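PDB 6AHI: cysteine synthase from Helicobacter pylori, which uses pyridoxal 5'-phosphate to make L-cysteine from O-acetyl-L-serine and hydrogen sulfide and also has cystathionine beta-synthase activity. Local coordinates for residues G61-T73 / I138-D151. Residues are numbered along the deposited sequence; the frame is centred on the assembly and turned at random.
Sequences GKITSKTTIIEPT and IPDSYLPLQFENPD
Glu71 turns its carboxylate onto the backbone just past strand 141-142 and grips two successive amides there. CG runs out anti to the backbone N (chi1 -173°) and the chain then bends at chi2, which presents both oxygens to the turn. Gln146 N reaches the syn lone pair of Glu71 OE2 at 2.9 Å, nearly straight; Leu145 N meets Glu71 OE1 at 3.0 Å, also on the syn side but somewhat out of the carboxylate plane and less linearly. The Pro144 ring lies alongside the same carboxylate, CD 3.4 Å from Glu71 OE1. The side-chain amide of Gln146 is hydrogen-bonded through OE1 to Thr77 OG1, while Phe147 beyond it packs on Ser181, a probable cofactor-binding residue. Upstream, strands 68-72 and 141-142 pair in parallel, 141-142 forming the edge of the four-stranded parallel sheet in the smaller of the two alpha/beta domains of this PLP fold type II enzyme. Ile70 N to Tyr142 O, 2.9 Å and almost linear, is the straightest rung. On the face shared by Ile69 and Tyr142 the two side chains lie side by side, Ile69 CD1 touching the ring edge at Tyr142 CD2 (3.8 Å); Ile63 CD1 and Lys62 CB approach the same ring obliquely, and Leu53 of helix 48-60 packs against it too. On the face of Thr68 and Ser141, Ile70 CD1 reaches Ile138 CD1, from the loop leading into strand 141-142, at 3.8 Å. Lys62 continues past the tyrosine to a long salt bridge, NZ to Asp151 OD2 3.7 Å.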
ATOM      1  N   GLY A  61     -14.265  24.655  15.590  1.00 79.98           N
ATOM      2  CA  GLY A  61     -15.703  24.492  15.834  1.00 82.48           C
ATOM      3  C   GLY A  61     -16.436  24.249  14.536  1.00 76.98           C
ATOM      4  O   GLY A  61     -17.650  24.163  14.567  1.00 77.16           O
ATOM      5  N   LYS A  62     -15.719  24.146  13.425  1.00 72.74           N
ATOM      6  CA  LYS A  62     -16.397  23.827  12.142  1.00 71.98           C
ATOM      7  C   LYS A  62     -16.888  22.374  12.162  1.00 68.40           C
ATOM      8  O   LYS A  62     -17.781  22.094  11.388  1.00 68.02           O
ATOM      9  CB  LYS A  62     -15.491  24.057  10.929  1.00 71.29           C
ATOM     10  CG  LYS A  62     -15.121  25.496  10.633  1.00 73.95           C
ATOM     11  CD  LYS A  62     -13.910  25.662   9.744  1.00 72.59           C
ATOM     12  CE  LYS A  62     -14.144  26.676   8.646  1.00 73.34           C
ATOM     13  NZ  LYS A  62     -13.101  26.648   7.594  1.00 70.82           N
ATOM     14  N   ILE A  63     -16.261  21.492  12.953  1.00 65.55           N
ATOM     15  CA  ILE A  63     -16.660  20.086  13.095  1.00 64.29           C
ATOM     16  C   ILE A  63     -16.940  19.788  14.569  1.00 65.32           C
ATOM     17  O   ILE A  63     -16.179  20.165  15.435  1.00 65.26           O
ATOM     18  CB  ILE A  63     -15.600  19.126  12.519  1.00 60.25           C
ATOM     19  CG1 ILE A  63     -15.389  19.361  11.020  1.00 59.39           C
ATOM     20  CG2 ILE A  63     -15.968  17.678  12.822  1.00 58.96           C
ATOM     21  CD1 ILE A  63     -14.154  18.696  10.455  1.00 57.19           C
ATOM     22  N   THR A  64     -18.048  19.087  14.824  1.00 67.63           N
ATOM     23  CA  THR A  64     -18.362  18.494  16.138  1.00 70.72           C
ATOM     24  C   THR A  64     -18.807  17.037  15.925  1.00 69.41           C
ATOM     25  O   THR A  64     -18.743  16.546  14.800  1.00 63.68           O
ATOM     26  CB  THR A  64     -19.418  19.305  16.904  1.00 74.78           C
ATOM     27  OG1 THR A  64     -20.683  19.086  16.280  1.00 78.27           O
ATOM     28  CG2 THR A  64     -19.127  20.790  16.957  1.00 76.89           C
ATOM     29  N   SER A  65     -19.307  16.389  16.992  1.00 71.48           N
ATOM     30  CA  SER A  65     -19.396  14.920  17.072  1.00 71.12           C
ATOM     31  C   SER A  65     -20.405  14.372  16.058  1.00 71.65           C
ATOM     32  O   SER A  65     -20.236  13.243  15.573  1.00 70.20           O
ATOM     33  CB  SER A  65     -19.730  14.462  18.463  1.00 71.65           C
ATOM     34  OG  SER A  65     -20.696  15.317  19.039  1.00 76.41           O
ATOM     35  N   LYS A  66     -21.427  15.175  15.737  1.00 72.19           N
ATOM     36  CA  LYS A  66     -22.452  14.816  14.744  1.00 72.85           C
ATOM     37  C   LYS A  66     -22.526  15.933  13.690  1.00 70.61           C
ATOM     38  O   LYS A  66     -23.573  16.516  13.369  1.00 71.66           O
ATOM     39  CB  LYS A  66     -23.784  14.520  15.440  1.00 78.10           C
ATOM     40  CG  LYS A  66     -23.838  13.172  16.147  1.00 80.14           C
ATOM     41  CD  LYS A  66     -23.742  11.967  15.223  1.00 79.18           C
ATOM     42  CE  LYS A  66     -24.377  10.726  15.819  1.00 82.81           C
ATOM     43  NZ  LYS A  66     -24.305   9.564  14.901  1.00 83.39           N
ATOM     44  N   THR A  67     -21.345  16.254  13.175  1.00 67.33           N
ATOM     45  CA  THR A  67     -21.152  16.859  11.858  1.00 65.74           C
ATOM     46  C   THR A  67     -21.084  15.745  10.803  1.00 62.23           C
ATOM     47  O   THR A  67     -20.453  14.695  11.034  1.00 62.53           O
ATOM     48  CB  THR A  67     -19.845  17.657  11.834  1.00 65.97           C
ATOM     49  OG1 THR A  67     -19.966  18.719  12.773  1.00 68.36           O
ATOM     50  CG2 THR A  67     -19.510  18.223  10.473  1.00 65.83           C
ATOM     51  N   THR A  68     -21.702  15.986   9.641  1.00 61.14           N
ATOM     52  CA  THR A  68     -21.488  15.162   8.456  1.00 59.02           C
ATOM     53  C   THR A  68     -20.529  15.892   7.509  1.00 57.48           C
ATOM     54  O   THR A  68     -20.798  17.054   7.135  1.00 57.56           O
ATOM     55  CB  THR A  68     -22.778  14.868   7.686  1.00 60.85           C
ATOM     56  OG1 THR A  68     -23.667  14.120   8.505  1.00 62.92           O
ATOM     57  CG2 THR A  68     -22.524  14.070   6.429  1.00 59.52           C
ATOM     58  N   ILE A  69     -19.454  15.205   7.107  1.00 55.22           N
ATOM     59  CA  ILE A  69     -18.511  15.731   6.114  1.00 55.16           C
ATOM     60  C   ILE A  69     -19.047  15.423   4.717  1.00 56.12           C
ATOM     61  O   ILE A  69     -19.324  14.253   4.430  1.00 54.55           O
ATOM     62  CB  ILE A  69     -17.109  15.106   6.244  1.00 54.42           C
ATOM     63  CG1 ILE A  69     -16.548  15.159   7.668  1.00 55.56           C
ATOM     64  CG2 ILE A  69     -16.173  15.758   5.232  1.00 52.71           C
ATOM     65  CD1 ILE A  69     -16.634  16.526   8.293  1.00 57.85           C
ATOM     66  N   ILE A  70     -19.132  16.457   3.865  1.00 57.87           N
ATOM     67  CA  ILE A  70     -19.489  16.329   2.453  1.00 59.66           C
ATOM     68  C   ILE A  70     -18.350  16.902   1.597  1.00 57.64           C
ATOM     69  O   ILE A  70     -17.928  18.009   1.836  1.00 59.10           O
ATOM     70  CB  ILE A  70     -20.802  17.075   2.167  1.00 64.56           C
ATOM     71  CG1 ILE A  70     -21.886  16.775   3.211  1.00 67.62           C
ATOM     72  CG2 ILE A  70     -21.281  16.796   0.750  1.00 65.75           C
ATOM     73  CD1 ILE A  70     -23.190  17.463   2.955  1.00 72.23           C
ATOM     74  N   GLU A  71     -17.905  16.172   0.567  1.00 55.44           N
ATOM     75  CA  GLU A  71     -16.869  16.670  -0.346  1.00 56.15           C
ATOM     76  C   GLU A  71     -17.066  16.089  -1.745  1.00 57.65           C
ATOM     77  O   GLU A  71     -17.271  14.888  -1.890  1.00 56.23           O
ATOM     78  CB  GLU A  71     -15.480  16.347   0.210  1.00 54.34           C
ATOM     79  CG  GLU A  71     -14.324  16.952  -0.567  1.00 56.14           C
ATOM     80  CD  GLU A  71     -14.245  18.472  -0.647  1.00 58.79           C
ATOM     81  OE1 GLU A  71     -15.256  19.164  -0.303  1.00 62.29           O
ATOM     82  OE2 GLU A  71     -13.164  18.975  -1.074  1.00 56.18           O
ATOM     83  N   PRO A  72     -17.000  16.908  -2.829  1.00 58.63           N
ATOM     84  CA  PRO A  72     -16.823  16.378  -4.183  1.00 56.91           C
ATOM     85  C   PRO A  72     -15.362  15.946  -4.380  1.00 53.05           C
ATOM     86  O   PRO A  72     -14.457  16.649  -3.950  1.00 51.49           O
ATOM     87  CB  PRO A  72     -17.187  17.579  -5.071  1.00 59.93           C
ATOM     88  CG  PRO A  72     -16.709  18.756  -4.247  1.00 59.67           C
ATOM     89  CD  PRO A  72     -17.065  18.380  -2.818  1.00 60.92           C
ATOM     90  N   THR A  73     -15.133  14.782  -4.988  1.00 51.24           N
ATOM     91  CA  THR A  73     -13.765  14.268  -5.137  1.00 49.99           C
ATOM     92  C   THR A  73     -13.737  13.297  -6.315  1.00 49.50           C
ATOM     93  O   THR A  73     -14.725  12.714  -6.648  1.00 51.40           O
ATOM     94  CB  THR A  73     -13.222  13.658  -3.827  1.00 48.28           C
ATOM     95  OG1 THR A  73     -11.989  12.958  -4.004  1.00 45.01           O
ATOM     96  CG2 THR A  73     -14.173  12.673  -3.195  1.00 48.48           C
ATOM     97  N   ILE A 138     -28.499  19.637   4.651  1.00 84.93           N
ATOM     98  CA  ILE A 138     -28.057  18.782   5.772  1.00 82.34           C
ATOM     99  C   ILE A 138     -27.604  19.672   6.930  1.00 82.60           C
ATOM    100  O   ILE A 138     -26.603  20.381   6.815  1.00 79.70           O
ATOM    101  CB  ILE A 138     -26.951  17.810   5.313  1.00 78.42           C
ATOM    102  CG1 ILE A 138     -27.506  16.793   4.313  1.00 79.05           C
ATOM    103  CG2 ILE A 138     -26.274  17.130   6.500  1.00 75.10           C
ATOM    104  CD1 ILE A 138     -26.485  15.826   3.778  1.00 74.54           C
ATOM    105  N   PRO A 139     -28.335  19.688   8.074  1.00 85.30           N
ATOM    106  CA  PRO A 139     -27.913  20.450   9.249  1.00 86.80           C
ATOM    107  C   PRO A 139     -26.574  19.948   9.798  1.00 84.82           C
ATOM    108  O   PRO A 139     -26.312  18.746   9.767  1.00 82.82           O
ATOM    109  CB  PRO A 139     -29.020  20.198  10.280  1.00 89.60           C
ATOM    110  CG  PRO A 139     -30.221  19.814   9.440  1.00 91.32           C
ATOM    111  CD  PRO A 139     -29.633  19.030   8.285  1.00 88.00           C
ATOM    112  N   ASP A 140     -25.743  20.883  10.271  1.00 87.80           N
ATOM    113  CA  ASP A 140     -24.436  20.599  10.834  1.00 87.84           C
ATOM    114  C   ASP A 140     -23.557  19.872   9.804  1.00 82.75           C
ATOM    115  O   ASP A 140     -22.873  18.921  10.128  1.00 83.79           O
ATOM    116  CB  ASP A 140     -24.591  19.789  12.122  1.00 92.53           C
ATOM    117  CG  ASP A 140     -23.379  19.823  13.027  1.00 94.10           C
ATOM    118  OD1 ASP A 140     -22.462  20.619  12.742  1.00 96.48           O
ATOM    119  OD2 ASP A 140     -23.366  19.047  14.009  1.00 99.50           O
ATOM    120  N   SER A 141     -23.568  20.334   8.555  1.00 80.28           N
ATOM    121  CA  SER A 141     -22.673  19.775   7.526  1.00 76.80           C
ATOM    122  C   SER A 141     -21.346  20.536   7.522  1.00 73.05           C
ATOM    123  O   SER A 141     -21.227  21.637   8.036  1.00 75.65           O
ATOM    124  CB  SER A 141     -23.319  19.782   6.149  1.00 78.03           C
ATOM    125  OG  SER A 141     -23.762  21.078   5.764  1.00 78.32           O
ATOM    126  N   TYR A 142     -20.337  19.937   6.906  1.00 69.46           N
ATOM    127  CA  TYR A 142     -19.103  20.635   6.663  1.00 68.17           C
ATOM    128  C   TYR A 142     -18.621  20.264   5.262  1.00 64.05           C
ATOM    129  O   TYR A 142     -18.508  19.099   4.936  1.00 62.41           O
ATOM    130  CB  TYR A 142     -18.091  20.356   7.766  1.00 67.46           C
ATOM    131  CG  TYR A 142     -16.726  20.888   7.437  1.00 69.93           C
ATOM    132  CD1 TYR A 142     -16.475  22.249   7.410  1.00 73.87           C
ATOM    133  CD2 TYR A 142     -15.701  20.029   7.098  1.00 68.19           C
ATOM    134  CE1 TYR A 142     -15.213  22.740   7.112  1.00 73.61           C
ATOM    135  CE2 TYR A 142     -14.433  20.501   6.800  1.00 70.69           C
ATOM    136  CZ  TYR A 142     -14.197  21.864   6.785  1.00 71.79           C
ATOM    137  OH  TYR A 142     -12.956  22.323   6.470  1.00 75.29           O
ATOM    138  N   LEU A 143     -18.400  21.298   4.449  1.00 65.39           N
ATOM    139  CA  LEU A 143     -18.098  21.175   3.024  1.00 66.90           C
ATOM    140  C   LEU A 143     -16.745  21.845   2.797  1.00 64.96           C
ATOM    141  O   LEU A 143     -16.669  23.063   2.610  1.00 66.56           O
ATOM    142  CB  LEU A 143     -19.235  21.816   2.216  1.00 70.27           C
ATOM    143  CG  LEU A 143     -19.197  21.664   0.687  1.00 72.04           C
ATOM    144  CD1 LEU A 143     -19.086  20.211   0.236  1.00 71.87           C
ATOM    145  CD2 LEU A 143     -20.432  22.308   0.055  1.00 76.28           C
ATOM    146  N   PRO A 144     -15.628  21.085   2.857  1.00 60.78           N
ATOM    147  CA  PRO A 144     -14.300  21.682   2.752  1.00 59.45           C
ATOM    148  C   PRO A 144     -14.108  22.493   1.462  1.00 60.79           C
ATOM    149  O   PRO A 144     -13.510  23.563   1.512  1.00 63.91           O
ATOM    150  CB  PRO A 144     -13.328  20.492   2.759  1.00 56.70           C
ATOM    151  CG  PRO A 144     -14.114  19.347   3.354  1.00 57.24           C
ATOM    152  CD  PRO A 144     -15.575  19.629   3.059  1.00 59.39           C
ATOM    153  N   LEU A 145     -14.614  21.974   0.335  1.00 60.42           N
ATOM    154  CA  LEU A 145     -14.293  22.487  -1.017  1.00 59.43           C
ATOM    155  C   LEU A 145     -12.793  22.745  -1.110  1.00 56.57           C
ATOM    156  O   LEU A 145     -12.352  23.893  -1.089  1.00 54.74           O
ATOM    157  CB  LEU A 145     -15.112  23.743  -1.315  1.00 63.10           C
ATOM    158  CG  LEU A 145     -16.601  23.459  -1.506  1.00 65.26           C
ATOM    159  CD1 LEU A 145     -17.408  24.754  -1.637  1.00 68.56           C
ATOM    160  CD2 LEU A 145     -16.832  22.559  -2.718  1.00 64.51           C
ATOM    161  N   GLN A 146     -12.049  21.637  -1.162  1.00 51.53           N
ATOM    162  CA  GLN A 146     -10.603  21.638  -1.178  1.00 51.97           C
ATOM    163  C   GLN A 146     -10.082  22.566  -2.289  1.00 49.50           C
ATOM    164  O   GLN A 146      -9.049  23.200  -2.127  1.00 45.44           O
ATOM    165  CB  GLN A 146     -10.066  20.205  -1.355  1.00 50.84           C
ATOM    166  CG  GLN A 146     -10.279  19.635  -2.759  1.00 53.79           C
ATOM    167  CD  GLN A 146     -10.128  18.135  -2.824  1.00 58.12           C
ATOM    168  OE1 GLN A 146      -9.039  17.604  -2.585  1.00 58.49           O
ATOM    169  NE2 GLN A 146     -11.215  17.436  -3.157  1.00 60.95           N
ATOM    170  N   PHE A 147     -10.809  22.643  -3.410  1.00 53.53           N
ATOM    171  CA  PHE A 147     -10.337  23.345  -4.611  1.00 56.91           C
ATOM    172  C   PHE A 147     -10.306  24.865  -4.404  1.00 56.34           C
ATOM    173  O   PHE A 147      -9.654  25.562  -5.170  1.00 54.21           O
ATOM    174  CB  PHE A 147     -11.163  22.945  -5.832  1.00 65.55           C
ATOM    175  CG  PHE A 147     -11.050  21.479  -6.141  1.00 72.82           C
ATOM    176  CD1 PHE A 147      -9.871  20.949  -6.660  1.00 73.49           C
ATOM    177  CD2 PHE A 147     -12.089  20.616  -5.820  1.00 81.20           C
ATOM    178  CE1 PHE A 147      -9.756  19.585  -6.892  1.00 76.48           C
ATOM    179  CE2 PHE A 147     -11.978  19.254  -6.065  1.00 85.44           C
ATOM    180  CZ  PHE A 147     -10.810  18.742  -6.598  1.00 82.99           C
ATOM    181  N   GLU A 148     -10.959  25.382  -3.357  1.00 56.07           N
ATOM    182  CA  GLU A 148     -10.881  26.818  -3.070  1.00 57.61           C
ATOM    183  C   GLU A 148     -10.533  27.092  -1.601  1.00 54.48           C
ATOM    184  O   GLU A 148     -10.318  28.236  -1.233  1.00 55.05           O
ATOM    185  CB  GLU A 148     -12.178  27.522  -3.472  1.00 60.60           C
ATOM    186  CG  GLU A 148     -13.437  26.939  -2.852  1.00 63.72           C
ATOM    187  CD  GLU A 148     -14.698  27.764  -3.104  1.00 70.30           C
ATOM    188  OE1 GLU A 148     -14.752  28.479  -4.127  1.00 73.81           O
ATOM    189  OE2 GLU A 148     -15.628  27.706  -2.275  1.00 71.27           O
ATOM    190  N   ASN A 149     -10.440  26.061  -0.765  1.00 52.26           N
ATOM    191  CA  ASN A 149     -10.259  26.299   0.655  1.00 51.97           C
ATOM    192  C   ASN A 149      -8.776  26.547   0.906  1.00 48.01           C
ATOM    193  O   ASN A 149      -7.979  25.668   0.620  1.00 45.83           O
ATOM    194  CB  ASN A 149     -10.822  25.138   1.486  1.00 52.95           C
ATOM    195  CG  ASN A 149     -10.894  25.455   2.965  1.00 55.10           C
ATOM    196  OD1 ASN A 149     -10.094  26.227   3.481  1.00 52.62           O
ATOM    197  ND2 ASN A 149     -11.858  24.868   3.660  1.00 61.09           N
ATOM    198  N   PRO A 150      -8.344  27.700   1.477  1.00 49.08           N
ATOM    199  CA  PRO A 150      -6.928  27.896   1.831  1.00 46.71           C
ATOM    200  C   PRO A 150      -6.377  26.889   2.855  1.00 45.08           C
ATOM    201  O   PRO A 150      -5.166  26.792   3.063  1.00 43.03           O
ATOM    202  CB  PRO A 150      -6.852  29.302   2.435  1.00 48.50           C
ATOM    203  CG  PRO A 150      -8.295  29.675   2.753  1.00 51.89           C
ATOM    204  CD  PRO A 150      -9.175  28.869   1.822  1.00 51.56           C
ATOM    205  N   ASP A 151      -7.254  26.121   3.496  1.00 45.80           N
ATOM    206  CA  ASP A 151      -6.801  25.087   4.437  1.00 45.25           C
ATOM    207  C   ASP A 151      -6.194  23.904   3.682  1.00 41.02           C
ATOM    208  O   ASP A 151      -5.531  23.090   4.285  1.00 37.39           O
ATOM    209  CB  ASP A 151      -7.930  24.569   5.331  1.00 48.88           C
ATOM    210  CG  ASP A 151      -8.448  25.606   6.304  1.00 56.43           C
ATOM    211  OD1 ASP A 151      -7.629  26.461   6.733  1.00 63.25           O
ATOM    212  OD2 ASP A 151      -9.658  25.562   6.605  1.00 58.25           O
TER